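Local coordinates for probable outer membrane protein (Pseudomonas aeruginosa, PDB 3DWO) that probably carries hydrophobic compounds such as long-chain fatty acids across the outer membrane, as a beta-barrel channel of the FadL family, at residues A[62-65]-A[66-70]; A[364-367]-A[368-371]; A[373-376]-A[377-380]. One frame throughout, in Å; residues are numbered along the deposited sequence.

The three contacts go from the surface of the chain toward its middle. Contact 1 is a surface turn closing the end of strand 44-63, its centre about 31 Å from that of the chain, and its chemistry is an aspartate collecting backbone N-H groups and water. Contacts 2 and 3 both belong to the connection between strands 351-360 and 378-388. Contact 2 is partly buried and ties the two arms of a bend together through an arginine and neutral oxygens; contact 3 is buried and pairs an aspartate with an arginine at the start of strand 378-388. Their centres are about 12 Å apart, they touch through Thr364, Arg369 and Asp375, and both meet the same detergent molecule.

Contact 1. Residues A[62-65]-A[66-70]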
ATOM      1  N   ALA A  62      19.733 -11.278 -13.201  1.00 15.41           N
ATOM      2  CA  ALA A  62      18.510 -11.485 -13.964  1.00 18.15           C
ATOM      3  C   ALA A  62      18.924 -12.324 -15.168  1.00 19.33           C
ATOM      4  O   ALA A  62      20.019 -12.136 -15.713  1.00 19.91           O
ATOM      5  CB  ALA A  62      17.926 -10.150 -14.416  1.00 15.53           C
ATOM      6  N   TYR A  63      18.057 -13.250 -15.571  1.00 18.21           N
ATOM      7  CA  TYR A  63      18.341 -14.132 -16.699  1.00 18.64           C
ATOM      8  C   TYR A  63      17.180 -14.204 -17.676  1.00 18.25           C
ATOM      9  O   TYR A  63      16.036 -13.985 -17.294  1.00 16.44           O
ATOM     10  CB  TYR A  63      18.628 -15.554 -16.203  1.00 18.72           C
ATOM     11  CG  TYR A  63      19.733 -15.650 -15.175  1.00 20.14           C
ATOM     12  CD1 TYR A  63      19.478 -15.429 -13.817  1.00 20.58           C
ATOM     13  CD2 TYR A  63      21.036 -15.968 -15.560  1.00 20.50           C
ATOM     14  CE1 TYR A  63      20.502 -15.530 -12.862  1.00 21.04           C
ATOM     15  CE2 TYR A  63      22.064 -16.067 -14.620  1.00 23.18           C
ATOM     16  CZ  TYR A  63      21.790 -15.850 -13.278  1.00 22.51           C
ATOM     17  OH  TYR A  63      22.812 -15.958 -12.364  1.00 25.93           O
ATOM     18  N   ASP A  64      17.480 -14.509 -18.939  1.00 18.04           N
ATOM     19  CA  ASP A  64      16.432 -14.653 -19.934  1.00 19.56           C
ATOM     20  C   ASP A  64      15.962 -16.101 -19.841  1.00 20.05           C
ATOM     21  O   ASP A  64      16.481 -16.880 -19.032  1.00 19.89           O
ATOM     22  CB  ASP A  64      16.931 -14.331 -21.353  1.00 20.02           C
ATOM     23  CG  ASP A  64      18.089 -15.215 -21.802  1.00 22.92           C
ATOM     24  OD1 ASP A  64      18.227 -16.366 -21.324  1.00 24.12           O
ATOM     25  OD2 ASP A  64      18.861 -14.752 -22.664  1.00 25.61           O
ATOM     26  N   TYR A  65      14.991 -16.466 -20.665  1.00 20.15           N
ATOM     27  CA  TYR A  65      14.439 -17.817 -20.627  1.00 21.61           C
ATOM     28  C   TYR A  65      15.439 -18.928 -20.948  1.00 21.91           C
ATOM     29  O   TYR A  65      15.176 -20.094 -20.664  1.00 21.36           O
ATOM     30  CB  TYR A  65      13.228 -17.911 -21.569  1.00 19.42           C
ATOM     31  CG  TYR A  65      13.571 -18.098 -23.036  1.00 19.86           C
ATOM     32  CD1 TYR A  65      13.652 -19.375 -23.597  1.00 18.27           C
ATOM     33  CD2 TYR A  65      13.810 -17.004 -23.860  1.00 17.63           C
ATOM     34  CE1 TYR A  65      13.963 -19.552 -24.942  1.00 18.54           C
ATOM     35  CE2 TYR A  65      14.122 -17.169 -25.203  1.00 18.59           C
ATOM     36  CZ  TYR A  65      14.198 -18.442 -25.739  1.00 21.70           C
ATOM     37  OH  TYR A  65      14.502 -18.600 -27.077  1.00 23.41           O
ATOM     38  N   GLN A  66      16.579 -18.578 -21.537  1.00 23.47           N
ATOM     39  CA  GLN A  66      17.585 -19.586 -21.874  1.00 24.53           C
ATOM     40  C   GLN A  66      18.704 -19.686 -20.846  1.00 25.05           C
ATOM     41  O   GLN A  66      19.667 -20.418 -21.054  1.00 25.18           O
ATOM     42  CB  GLN A  66      18.197 -19.301 -23.245  1.00 25.49           C
ATOM     43  CG  GLN A  66      17.218 -19.424 -24.391  1.00 29.60           C
ATOM     44  CD  GLN A  66      17.860 -19.191 -25.745  1.00 30.14           C
ATOM     45  OE1 GLN A  66      18.318 -18.092 -26.052  1.00 30.61           O
ATOM     46  NE2 GLN A  66      17.897 -20.231 -26.561  1.00 33.32           N
ATOM     47  N   GLY A  67      18.580 -18.950 -19.744  1.00 24.78           N
ATOM     48  CA  GLY A  67      19.606 -18.988 -18.716  1.00 23.52           C
ATOM     49  C   GLY A  67      20.742 -18.000 -18.944  1.00 24.64           C
ATOM     50  O   GLY A  67      21.711 -17.975 -18.184  1.00 23.92           O
ATOM     51  N   ASN A  68      20.637 -17.180 -19.984  1.00 22.90           N
ATOM     52  CA  ASN A  68      21.681 -16.205 -20.256  1.00 22.84           C
ATOM     53  C   ASN A  68      21.494 -14.960 -19.407  1.00 21.97           C
ATOM     54  O   ASN A  68      20.371 -14.567 -19.096  1.00 21.07           O
ATOM     55  CB  ASN A  68      21.672 -15.776 -21.730  1.00 25.03           C
ATOM     56  CG  ASN A  68      21.889 -16.938 -22.684  1.00 27.76           C
ATOM     57  OD1 ASN A  68      22.793 -17.752 -22.496  1.00 27.96           O
ATOM     58  ND2 ASN A  68      21.062 -17.012 -23.722  1.00 29.11           N
ATOM     59  N   PRO A  69      22.599 -14.333 -18.994  1.00 21.84           N
ATOM     60  CA  PRO A  69      22.441 -13.121 -18.191  1.00 22.29           C
ATOM     61  C   PRO A  69      21.675 -12.131 -19.075  1.00 22.85           C
ATOM     62  O   PRO A  69      21.877 -12.093 -20.297  1.00 22.03           O
ATOM     63  CB  PRO A  69      23.884 -12.675 -17.957  1.00 22.71           C
ATOM     64  CG  PRO A  69      24.639 -13.980 -17.933  1.00 21.30           C
ATOM     65  CD  PRO A  69      24.015 -14.738 -19.080  1.00 22.24           C
ATOM     66  N   MET A  70      20.782 -11.355 -18.479  1.00 20.99           N
ATOM     67  CA  MET A  70      20.029 -10.383 -19.256  1.00 21.89           C
ATOM     68  C   MET A  70      20.983  -9.308 -19.752  1.00 21.44           C
ATOM     69  O   MET A  70      21.996  -9.030 -19.112  1.00 21.78           O
ATOM     70  CB  MET A  70      18.952  -9.728 -18.390  1.00 21.63           C
ATOM     71  CG  MET A  70      17.727 -10.589 -18.121  1.00 23.22           C
ATOM     72  SD  MET A  70      16.817 -10.893 -19.635  1.00 23.71           S
ATOM     73  CE  MET A  70      16.358  -9.206 -20.096  1.00 22.97           C
TER
HETATM   74  O   HOH W   1      20.083 -12.295 -22.532  1.00 23.26           O
HETATM   75  O   HOH W   2      18.110 -15.329 -25.373  1.00 31.32           O
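Asp64 OD1 meets the N-H groups of Gln66 (2.8 Å) and Asn68 (2.9 Å), which arrive from opposite faces of the carboxylate plane; CG, cramped between backbone N and carbonyl carbon (chi1 59°), turns it toward them. The bond to Gln66 N makes an Asx turn. The same residues form a type I turn from Asp64 to Gly67, closed by Gly67 N to Asp64 O at 3.0 Å, with a G1 beta bulge at Gly67, where phi is 87° and a CB would jam against the preceding carbonyl O. Beyond the turn a single bridge, Tyr63 with Pro69, is flanked by the bonds Asp64 N to Asn68 O and Met70 N to Ala62 O (3.0 Å). Met70, bent at chi2 and chi3, packs CG on Ala62 CB at 3.7 Å and brings SD beside the Asp64 backbone. This is the close side. OD2 is looser and wet: it has a weak bond from Asn68 ND2, the amide plane turned 80° from the carboxylate, and accepts hydrogen bonds from two waters, which lead on to Pro69 O and Gln66 OE1. Tyr65 lies against helix 179-184, its OH bonded to Phe194 O and one ring face under Gln66 CG (CH-pi). The turn ends strand 44-63, where Tyr63 pairs with Arg423 of strand 423-441. With two backbone N-H groups and two waters donating to it, the carboxylate is probably stabilised as the anion.

Contact 2. Residues A[364-367]-A[368-371]. With C8E ((hydroxyethyloxy)tri(ethyloxy)octane), chain D.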
ATOM      1  N   THR A 364       3.994 -10.513   1.538  1.00 20.16           N
ATOM      2  CA  THR A 364       4.675 -11.110   0.393  1.00 21.24           C
ATOM      3  C   THR A 364       5.414 -12.361   0.853  1.00 22.63           C
ATOM      4  O   THR A 364       5.642 -12.548   2.045  1.00 20.51           O
ATOM      5  CB  THR A 364       5.705 -10.134  -0.222  1.00 21.80           C
ATOM      6  OG1 THR A 364       6.722  -9.835   0.745  1.00 19.19           O
ATOM      7  CG2 THR A 364       5.020  -8.822  -0.648  1.00 21.58           C
ATOM      8  N   HIS A 365       5.756 -13.234  -0.087  1.00 24.47           N
ATOM      9  CA  HIS A 365       6.515 -14.432   0.246  1.00 26.97           C
ATOM     10  C   HIS A 365       7.466 -14.730  -0.891  1.00 26.62           C
ATOM     11  O   HIS A 365       7.209 -14.358  -2.041  1.00 26.24           O
ATOM     12  CB  HIS A 365       5.607 -15.635   0.580  1.00 30.14           C
ATOM     13  CG  HIS A 365       4.790 -16.154  -0.563  1.00 31.40           C
ATOM     14  ND1 HIS A 365       4.999 -17.401  -1.116  1.00 33.92           N
ATOM     15  CD2 HIS A 365       3.704 -15.644  -1.191  1.00 34.37           C
ATOM     16  CE1 HIS A 365       4.074 -17.639  -2.028  1.00 33.33           C
ATOM     17  NE2 HIS A 365       3.275 -16.589  -2.094  1.00 34.39           N
ATOM     18  N   ASN A 366       8.575 -15.370  -0.534  1.00 24.14           N
ATOM     19  CA  ASN A 366       9.669 -15.710  -1.432  1.00 24.67           C
ATOM     20  C   ASN A 366       9.368 -16.202  -2.834  1.00 24.81           C
ATOM     21  O   ASN A 366       9.996 -15.750  -3.793  1.00 25.94           O
ATOM     22  CB  ASN A 366      10.593 -16.721  -0.743  1.00 25.05           C
ATOM     23  CG  ASN A 366      11.309 -16.129   0.450  1.00 29.54           C
ATOM     24  OD1 ASN A 366      11.103 -14.962   0.796  1.00 25.40           O
ATOM     25  ND2 ASN A 366      12.163 -16.930   1.089  1.00 30.28           N
ATOM     26  N   ALA A 367       8.429 -17.135  -2.960  1.00 22.63           N
ATOM     27  CA  ALA A 367       8.102 -17.691  -4.264  1.00 21.58           C
ATOM     28  C   ALA A 367       7.526 -16.684  -5.250  1.00 20.74           C
ATOM     29  O   ALA A 367       7.723 -16.815  -6.459  1.00 19.91           O
ATOM     30  CB  ALA A 367       7.134 -18.867  -4.094  1.00 20.06           C
ATOM     31  N   THR A 368       6.841 -15.666  -4.744  1.00 20.69           N
ATOM     32  CA  THR A 368       6.203 -14.690  -5.630  1.00 21.64           C
ATOM     33  C   THR A 368       6.654 -13.227  -5.544  1.00 21.62           C
ATOM     34  O   THR A 368       6.300 -12.420  -6.408  1.00 22.28           O
ATOM     35  CB  THR A 368       4.676 -14.700  -5.422  1.00 21.86           C
ATOM     36  OG1 THR A 368       4.375 -14.258  -4.090  1.00 22.72           O
ATOM     37  CG2 THR A 368       4.114 -16.105  -5.610  1.00 20.98           C
ATOM     38  N   ARG A 369       7.421 -12.866  -4.526  1.00 20.94           N
ATOM     39  CA  ARG A 369       7.838 -11.473  -4.415  1.00 20.03           C
ATOM     40  C   ARG A 369       8.589 -11.011  -5.659  1.00 18.91           C
ATOM     41  O   ARG A 369       9.443 -11.726  -6.187  1.00 15.85           O
ATOM     42  CB  ARG A 369       8.704 -11.262  -3.178  1.00 21.57           C
ATOM     43  CG  ARG A 369       9.022  -9.790  -2.875  1.00 23.54           C
ATOM     44  CD  ARG A 369       9.549  -9.670  -1.461  1.00 23.83           C
ATOM     45  NE  ARG A 369      10.413 -10.801  -1.190  1.00 28.48           N
ATOM     46  CZ  ARG A 369      10.254 -11.654  -0.186  1.00 24.71           C
ATOM     47  NH1 ARG A 369       9.261 -11.511   0.676  1.00 24.11           N
ATOM     48  NH2 ARG A 369      11.085 -12.671  -0.073  1.00 25.78           N
ATOM     49  N   ASP A 370       8.258  -9.810  -6.125  1.00 16.73           N
ATOM     50  CA  ASP A 370       8.901  -9.252  -7.305  1.00 17.62           C
ATOM     51  C   ASP A 370       9.317  -7.803  -7.051  1.00 15.84           C
ATOM     52  O   ASP A 370       9.115  -7.282  -5.962  1.00 14.25           O
ATOM     53  CB  ASP A 370       7.968  -9.363  -8.516  1.00 20.22           C
ATOM     54  CG  ASP A 370       6.706  -8.551  -8.356  1.00 22.63           C
ATOM     55  OD1 ASP A 370       6.631  -7.759  -7.392  1.00 25.09           O
ATOM     56  OD2 ASP A 370       5.794  -8.695  -9.204  1.00 27.23           O
ATOM     57  N   PRO A 371       9.907  -7.138  -8.056  1.00 17.53           N
ATOM     58  CA  PRO A 371      10.356  -5.744  -7.909  1.00 19.97           C
ATOM     59  C   PRO A 371       9.289  -4.673  -7.668  1.00 20.37           C
ATOM     60  O   PRO A 371       9.613  -3.584  -7.199  1.00 20.11           O
ATOM     61  CB  PRO A 371      11.129  -5.493  -9.207  1.00 20.08           C
ATOM     62  CG  PRO A 371      11.591  -6.886  -9.599  1.00 17.87           C
ATOM     63  CD  PRO A 371      10.355  -7.688  -9.345  1.00 16.27           C
TER
HETATM   64  C1  C8E D 454       4.843  -8.594  -4.317  1.00 50.18           C
HETATM   65  C2  C8E D 454       4.390  -7.798  -5.451  1.00 50.76           C
HETATM   66  C3  C8E D 454       2.952  -7.578  -5.528  1.00 49.31           C
HETATM   67  C4  C8E D 454       2.715  -6.692  -6.654  1.00 50.82           C
HETATM   68  C5  C8E D 454       1.389  -6.047  -6.485  1.00 50.43           C
HETATM   69  C6  C8E D 454       1.308  -4.848  -7.299  1.00 51.12           C
HETATM   70  C7  C8E D 454      -0.135  -4.719  -7.413  1.00 52.35           C
HETATM   71  C8  C8E D 454      -0.505  -3.286  -7.324  1.00 53.78           C
HETATM   72  O9  C8E D 454      -1.348  -2.565  -8.211  1.00 51.56           O
HETATM   73  C10 C8E D 454      -0.984  -2.469  -9.574  1.00 51.76           C
HETATM   74  C11 C8E D 454      -2.066  -1.668 -10.227  1.00 49.18           C
HETATM   75  O12 C8E D 454      -3.041  -2.533 -10.835  1.00 48.77           O
HETATM   76  C13 C8E D 454      -3.104  -2.496 -12.294  1.00 46.07           C
HETATM   77  C14 C8E D 454      -2.201  -3.306 -13.278  1.00 47.72           C
HETATM   78  O15 C8E D 454      -2.528  -4.164 -14.413  1.00 48.48           O
HETATM   79  C16 C8E D 454      -2.692  -5.542 -14.022  1.00 47.91           C
HETATM   80  C17 C8E D 454      -1.406  -6.388 -14.081  1.00 45.87           C
HETATM   81  O18 C8E D 454      -0.223  -5.984 -14.803  1.00 46.74           O
HETATM   82  C19 C8E D 454      -0.201  -6.447 -16.180  1.00 44.79           C
HETATM   83  C20 C8E D 454       0.966  -7.320 -16.776  1.00 45.53           C
HETATM   84  O21 C8E D 454       2.049  -6.666 -17.455  1.00 42.02           O
HETATM   85  O   HOH W   3       4.815 -11.898  -2.685  1.00 23.15           O
HETATM   86  O   HOH W   4      10.797 -13.787  -5.324  1.00 18.22           O
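Arg369 reaches back along the bend to Thr364 and Asn366. Its CB lies 3.6 Å from His365 O. CG stands anti to the backbone N (chi1 -172°); the chain then runs on extended until a bend at chi3 (39°) turns the head. CD passes Thr364 OG1 at 3.6 Å and also meets Asp375 O. At the tip, NH1 gives a fairly straight bond of 3.0 Å to Thr364 OG1, the oxygen lying in the guanidinium plane, with the two side chains crossing at about a right angle. NH2 also bonds Asn366 OD1, at a very short 2.5 Å whose exact length is doubtful; the amide is turned 75° from the guanidinium, and NH2 has a second acceptor in Pro410 O. The backbone of the bend is held by His365 O, which accepts from both Thr368 N at 3.0 Å and Arg369 N at 2.9 Å. Water 3 accepts from His365 N and donates to Thr368 OG1, while water 4 donates to Asn366 O and Arg369 O, linking the two arms of the bend. Further bonds run from Thr364 OG1 to Thr362 OG1, from Thr368 OG1 to Tyr331 O and from His365 NE2 to Thr332 OG1. On the side of Thr364 CG2 and Asp370 OD1 lies the octyl end of a bound detergent. The bend belongs to the loop between strands 351-360 and 378-388, with Arg369 against Val409 and Asn366 against Pro410 of strand 395-411.

Contact 3. Residues A[373-376]-A[377-380]; sequences IPDG and DRYF. With C8E ((hydroxyethyloxy)tri(ethyloxy)octane), chain E; C8E ((hydroxyethyloxy)tri(ethyloxy)octane), chain D; C8E ((hydroxyethyloxy)tri(ethyloxy)octane), chain F.
Asp375 OD2 is gripped by two nitrogens of Arg378, NE at 3.0 Å and NH2 at 2.9 Å, in a side-on salt bridge that places both donors on one oxygen. The bond from NE falls on the anti lone pair of OD2, whereas NH2 comes from above the carboxylate plane, and the two planes stand 82° apart, although OD2 stays close to the guanidinium plane. Arg378 gets there by a bend at chi2 (85°) that turns its chain back past Gly376, whose O lies 3.1 Å from CD. The other carboxylate oxygen, OD1, bonds to Thr362 OG1, while Ala1 N and Gly2 N add weak bonds to OD2, bringing the N-terminus to the site. A detergent molecule runs by: its C17 lies over one face of the guanidinium, and O21 ends close to Asp375 CB. A second detergent packs its C2 at 3.5 Å from Ile373 CB, and a third lies over a face of the Tyr379 ring. Pro374 centres an inverse gamma turn that leads into Asp375, closed by a weak bond from Asp375 N to Ile373 O. From Arg378 the chain enters strand 378-388, paired antiparallel with strands 351-360 and 395-411, as expected in the wall of a FadL-type beta barrel.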
ATOM      1  N   ILE A 373       6.675  -4.666  -5.484  1.00 25.40           N
ATOM      2  CA  ILE A 373       6.496  -4.517  -4.038  1.00 25.64           C
ATOM      3  C   ILE A 373       7.480  -5.483  -3.367  1.00 26.17           C
ATOM      4  O   ILE A 373       7.093  -6.555  -2.905  1.00 24.56           O
ATOM      5  CB  ILE A 373       5.070  -4.927  -3.597  1.00 25.10           C
ATOM      6  CG1 ILE A 373       4.012  -4.259  -4.484  1.00 28.19           C
ATOM      7  CG2 ILE A 373       4.857  -4.546  -2.140  1.00 27.74           C
ATOM      8  CD1 ILE A 373       3.906  -2.755  -4.310  1.00 24.79           C
ATOM      9  N   PRO A 374       8.765  -5.118  -3.317  1.00 27.17           N
ATOM     10  CA  PRO A 374       9.761  -5.995  -2.697  1.00 27.13           C
ATOM     11  C   PRO A 374       9.947  -5.742  -1.204  1.00 28.30           C
ATOM     12  O   PRO A 374      11.049  -5.405  -0.778  1.00 28.97           O
ATOM     13  CB  PRO A 374      11.020  -5.658  -3.476  1.00 27.73           C
ATOM     14  CG  PRO A 374      10.892  -4.142  -3.610  1.00 27.14           C
ATOM     15  CD  PRO A 374       9.412  -3.966  -3.981  1.00 27.39           C
ATOM     16  N   ASP A 375       8.904  -5.900  -0.395  1.00 28.83           N
ATOM     17  CA  ASP A 375       9.105  -5.640   1.027  1.00 32.59           C
ATOM     18  C   ASP A 375       9.259  -6.884   1.894  1.00 29.99           C
ATOM     19  O   ASP A 375       9.093  -8.015   1.435  1.00 30.16           O
ATOM     20  CB  ASP A 375       7.997  -4.724   1.588  1.00 33.54           C
ATOM     21  CG  ASP A 375       6.744  -5.470   1.950  1.00 35.63           C
ATOM     22  OD1 ASP A 375       6.344  -6.366   1.179  1.00 39.51           O
ATOM     23  OD2 ASP A 375       6.149  -5.147   3.002  1.00 34.05           O
ATOM     24  N   GLY A 376       9.618  -6.649   3.149  1.00 28.79           N
ATOM     25  CA  GLY A 376       9.804  -7.725   4.100  1.00 28.60           C
ATOM     26  C   GLY A 376       9.288  -7.232   5.432  1.00 28.97           C
ATOM     27  O   GLY A 376       8.771  -6.110   5.520  1.00 27.00           O
ATOM     28  N   ASP A 377       9.406  -8.057   6.465  1.00 28.16           N
ATOM     29  CA  ASP A 377       8.940  -7.661   7.785  1.00 30.29           C
ATOM     30  C   ASP A 377       9.601  -6.335   8.158  1.00 30.75           C
ATOM     31  O   ASP A 377      10.754  -6.099   7.802  1.00 29.57           O
ATOM     32  CB  ASP A 377       9.292  -8.739   8.813  1.00 32.03           C
ATOM     33  CG  ASP A 377       8.563 -10.045   8.560  1.00 33.11           C
ATOM     34  OD1 ASP A 377       7.541 -10.026   7.839  1.00 34.63           O
ATOM     35  OD2 ASP A 377       8.996 -11.088   9.094  1.00 35.33           O
ATOM     36  N   ARG A 378       8.872  -5.465   8.853  1.00 30.25           N
ATOM     37  CA  ARG A 378       9.434  -4.175   9.251  1.00 31.05           C
ATOM     38  C   ARG A 378       9.377  -3.953  10.752  1.00 31.88           C
ATOM     39  O   ARG A 378       8.509  -4.485  11.447  1.00 29.91           O
ATOM     40  CB  ARG A 378       8.682  -2.994   8.617  1.00 32.01           C
ATOM     41  CG  ARG A 378       8.418  -3.048   7.126  1.00 32.03           C
ATOM     42  CD  ARG A 378       7.148  -3.817   6.816  1.00 33.22           C
ATOM     43  NE  ARG A 378       6.711  -3.588   5.443  1.00 35.80           N
ATOM     44  CZ  ARG A 378       6.146  -2.461   5.019  1.00 37.17           C
ATOM     45  NH1 ARG A 378       5.944  -1.460   5.865  1.00 39.16           N
ATOM     46  NH2 ARG A 378       5.789  -2.330   3.749  1.00 37.56           N
ATOM     47  N   TYR A 379      10.321  -3.160  11.245  1.00 32.92           N
ATOM     48  CA  TYR A 379      10.347  -2.774  12.644  1.00 34.18           C
ATOM     49  C   TYR A 379      10.127  -1.266  12.574  1.00 33.80           C
ATOM     50  O   TYR A 379      10.808  -0.575  11.817  1.00 32.77           O
ATOM     51  CB  TYR A 379      11.703  -3.056  13.294  1.00 37.45           C
ATOM     52  CG  TYR A 379      11.822  -4.403  13.967  1.00 40.41           C
ATOM     53  CD1 TYR A 379      10.757  -4.948  14.683  1.00 42.69           C
ATOM     54  CD2 TYR A 379      13.020  -5.113  13.926  1.00 42.93           C
ATOM     55  CE1 TYR A 379      10.883  -6.169  15.339  1.00 44.49           C
ATOM     56  CE2 TYR A 379      13.160  -6.332  14.580  1.00 44.34           C
ATOM     57  CZ  TYR A 379      12.089  -6.854  15.282  1.00 45.47           C
ATOM     58  OH  TYR A 379      12.230  -8.066  15.919  1.00 47.84           O
ATOM     59  N   PHE A 380       9.168  -0.761  13.336  1.00 32.75           N
ATOM     60  CA  PHE A 380       8.889   0.669  13.343  1.00 32.00           C
ATOM     61  C   PHE A 380       9.357   1.287  14.658  1.00 32.29           C
ATOM     62  O   PHE A 380       9.084   0.750  15.737  1.00 32.68           O
ATOM     63  CB  PHE A 380       7.393   1.105  13.287  1.00 32.05           C
ATOM     64  CG  PHE A 380       6.752   0.956  12.010  1.00 33.87           C
ATOM     65  CD1 PHE A 380       6.005   2.005  11.479  1.00 33.72           C
ATOM     66  CD2 PHE A 380       6.761  -0.263  11.338  1.00 33.38           C
ATOM     67  CE1 PHE A 380       5.279   1.843  10.296  1.00 33.73           C
ATOM     68  CE2 PHE A 380       6.037  -0.435  10.155  1.00 34.56           C
ATOM     69  CZ  PHE A 380       5.294   0.621   9.634  1.00 32.18           C
TER
HETATM   70  C1  C8E E 455       1.615   8.162  -3.998  1.00 56.73           C
HETATM   71  C2  C8E E 455       2.359   7.028  -3.466  1.00 55.98           C
HETATM   72  C3  C8E E 455       1.733   6.381  -2.317  1.00 56.21           C
HETATM   73  C4  C8E E 455       2.363   6.909  -1.120  1.00 56.05           C
HETATM   74  C5  C8E E 455       2.656   5.789  -0.203  1.00 57.13           C
HETATM   75  C6  C8E E 455       2.849   6.290   1.139  1.00 57.82           C
HETATM   76  C7  C8E E 455       3.364   5.097   1.780  1.00 57.67           C
HETATM   77  C8  C8E E 455       4.495   5.491   2.630  1.00 59.25           C
HETATM   78  O9  C8E E 455       5.023   4.783   3.730  1.00 60.92           O
HETATM   79  C10 C8E E 455       4.205   4.509   4.848  1.00 60.89           C
HETATM   80  C11 C8E E 455       5.094   3.750   5.785  1.00 62.22           C
HETATM   81  O12 C8E E 455       5.626   2.571   5.150  1.00 62.26           O
HETATM   82  C13 C8E E 455       6.754   1.953   5.832  1.00 62.83           C
HETATM   83  C14 C8E E 455       7.919   1.163   5.155  1.00 62.71           C
HETATM   84  O15 C8E E 455       8.781   1.499   4.031  1.00 63.27           O
HETATM   85  C16 C8E E 455       8.209   1.046   2.787  1.00 63.68           C
HETATM   86  C17 C8E E 455       8.620  -0.377   2.375  1.00 64.61           C
HETATM   87  O18 C8E E 455       9.535  -0.650   1.296  1.00 64.80           O
HETATM   88  C19 C8E E 455       8.855  -0.808   0.019  1.00 65.14           C
HETATM   89  C20 C8E E 455       8.797  -2.163  -0.774  1.00 64.97           C
HETATM   90  O21 C8E E 455       7.575  -2.907  -0.769  1.00 64.70           O
HETATM   91  C1  C8E D 454       4.843  -8.594  -4.317  1.00 50.18           C
HETATM   92  C2  C8E D 454       4.390  -7.798  -5.451  1.00 50.76           C
HETATM   93  C3  C8E D 454       2.952  -7.578  -5.528  1.00 49.31           C
HETATM   94  C4  C8E D 454       2.715  -6.692  -6.654  1.00 50.82           C
HETATM   95  C5  C8E D 454       1.389  -6.047  -6.485  1.00 50.43           C
HETATM   96  C6  C8E D 454       1.308  -4.848  -7.299  1.00 51.12           C
HETATM   97  C7  C8E D 454      -0.135  -4.719  -7.413  1.00 52.35           C
HETATM   98  C8  C8E D 454      -0.505  -3.286  -7.324  1.00 53.78           C
HETATM   99  O9  C8E D 454      -1.348  -2.565  -8.211  1.00 51.56           O
HETATM  100  C10 C8E D 454      -0.984  -2.469  -9.574  1.00 51.76           C
HETATM  101  C11 C8E D 454      -2.066  -1.668 -10.227  1.00 49.18           C
HETATM  102  O12 C8E D 454      -3.041  -2.533 -10.835  1.00 48.77           O
HETATM  103  C13 C8E D 454      -3.104  -2.496 -12.294  1.00 46.07           C
HETATM  104  C14 C8E D 454      -2.201  -3.306 -13.278  1.00 47.72           C
HETATM  105  O15 C8E D 454      -2.528  -4.164 -14.413  1.00 48.48           O
HETATM  106  C16 C8E D 454      -2.692  -5.542 -14.022  1.00 47.91           C
HETATM  107  C17 C8E D 454      -1.406  -6.388 -14.081  1.00 45.87           C
HETATM  108  O18 C8E D 454      -0.223  -5.984 -14.803  1.00 46.74           O
HETATM  109  C19 C8E D 454      -0.201  -6.447 -16.180  1.00 44.79           C
HETATM  110  C20 C8E D 454       0.966  -7.320 -16.776  1.00 45.53           C
HETATM  111  O21 C8E D 454       2.049  -6.666 -17.455  1.00 42.02           O
HETATM  112  C2  C8E F 456      16.726  -2.228  13.977  1.00 57.23           C
HETATM  113  C3  C8E F 456      17.220  -3.593  13.791  1.00 57.43           C
HETATM  114  C4  C8E F 456      17.324  -3.825  12.354  1.00 57.65           C
HETATM  115  C5  C8E F 456      16.662  -5.125  12.019  1.00 57.61           C
HETATM  116  C6  C8E F 456      16.139  -5.130  10.652  1.00 56.39           C
HETATM  117  C7  C8E F 456      14.711  -4.953  10.902  1.00 56.61           C
HETATM  118  C8  C8E F 456      13.906  -5.877  10.063  1.00 56.02           C
HETATM  119  O9  C8E F 456      12.767  -6.623  10.480  1.00 56.04           O
HETATM  120  C10 C8E F 456      12.916  -7.568  11.524  1.00 56.39           C
HETATM  121  C11 C8E F 456      11.558  -8.169  11.749  1.00 55.11           C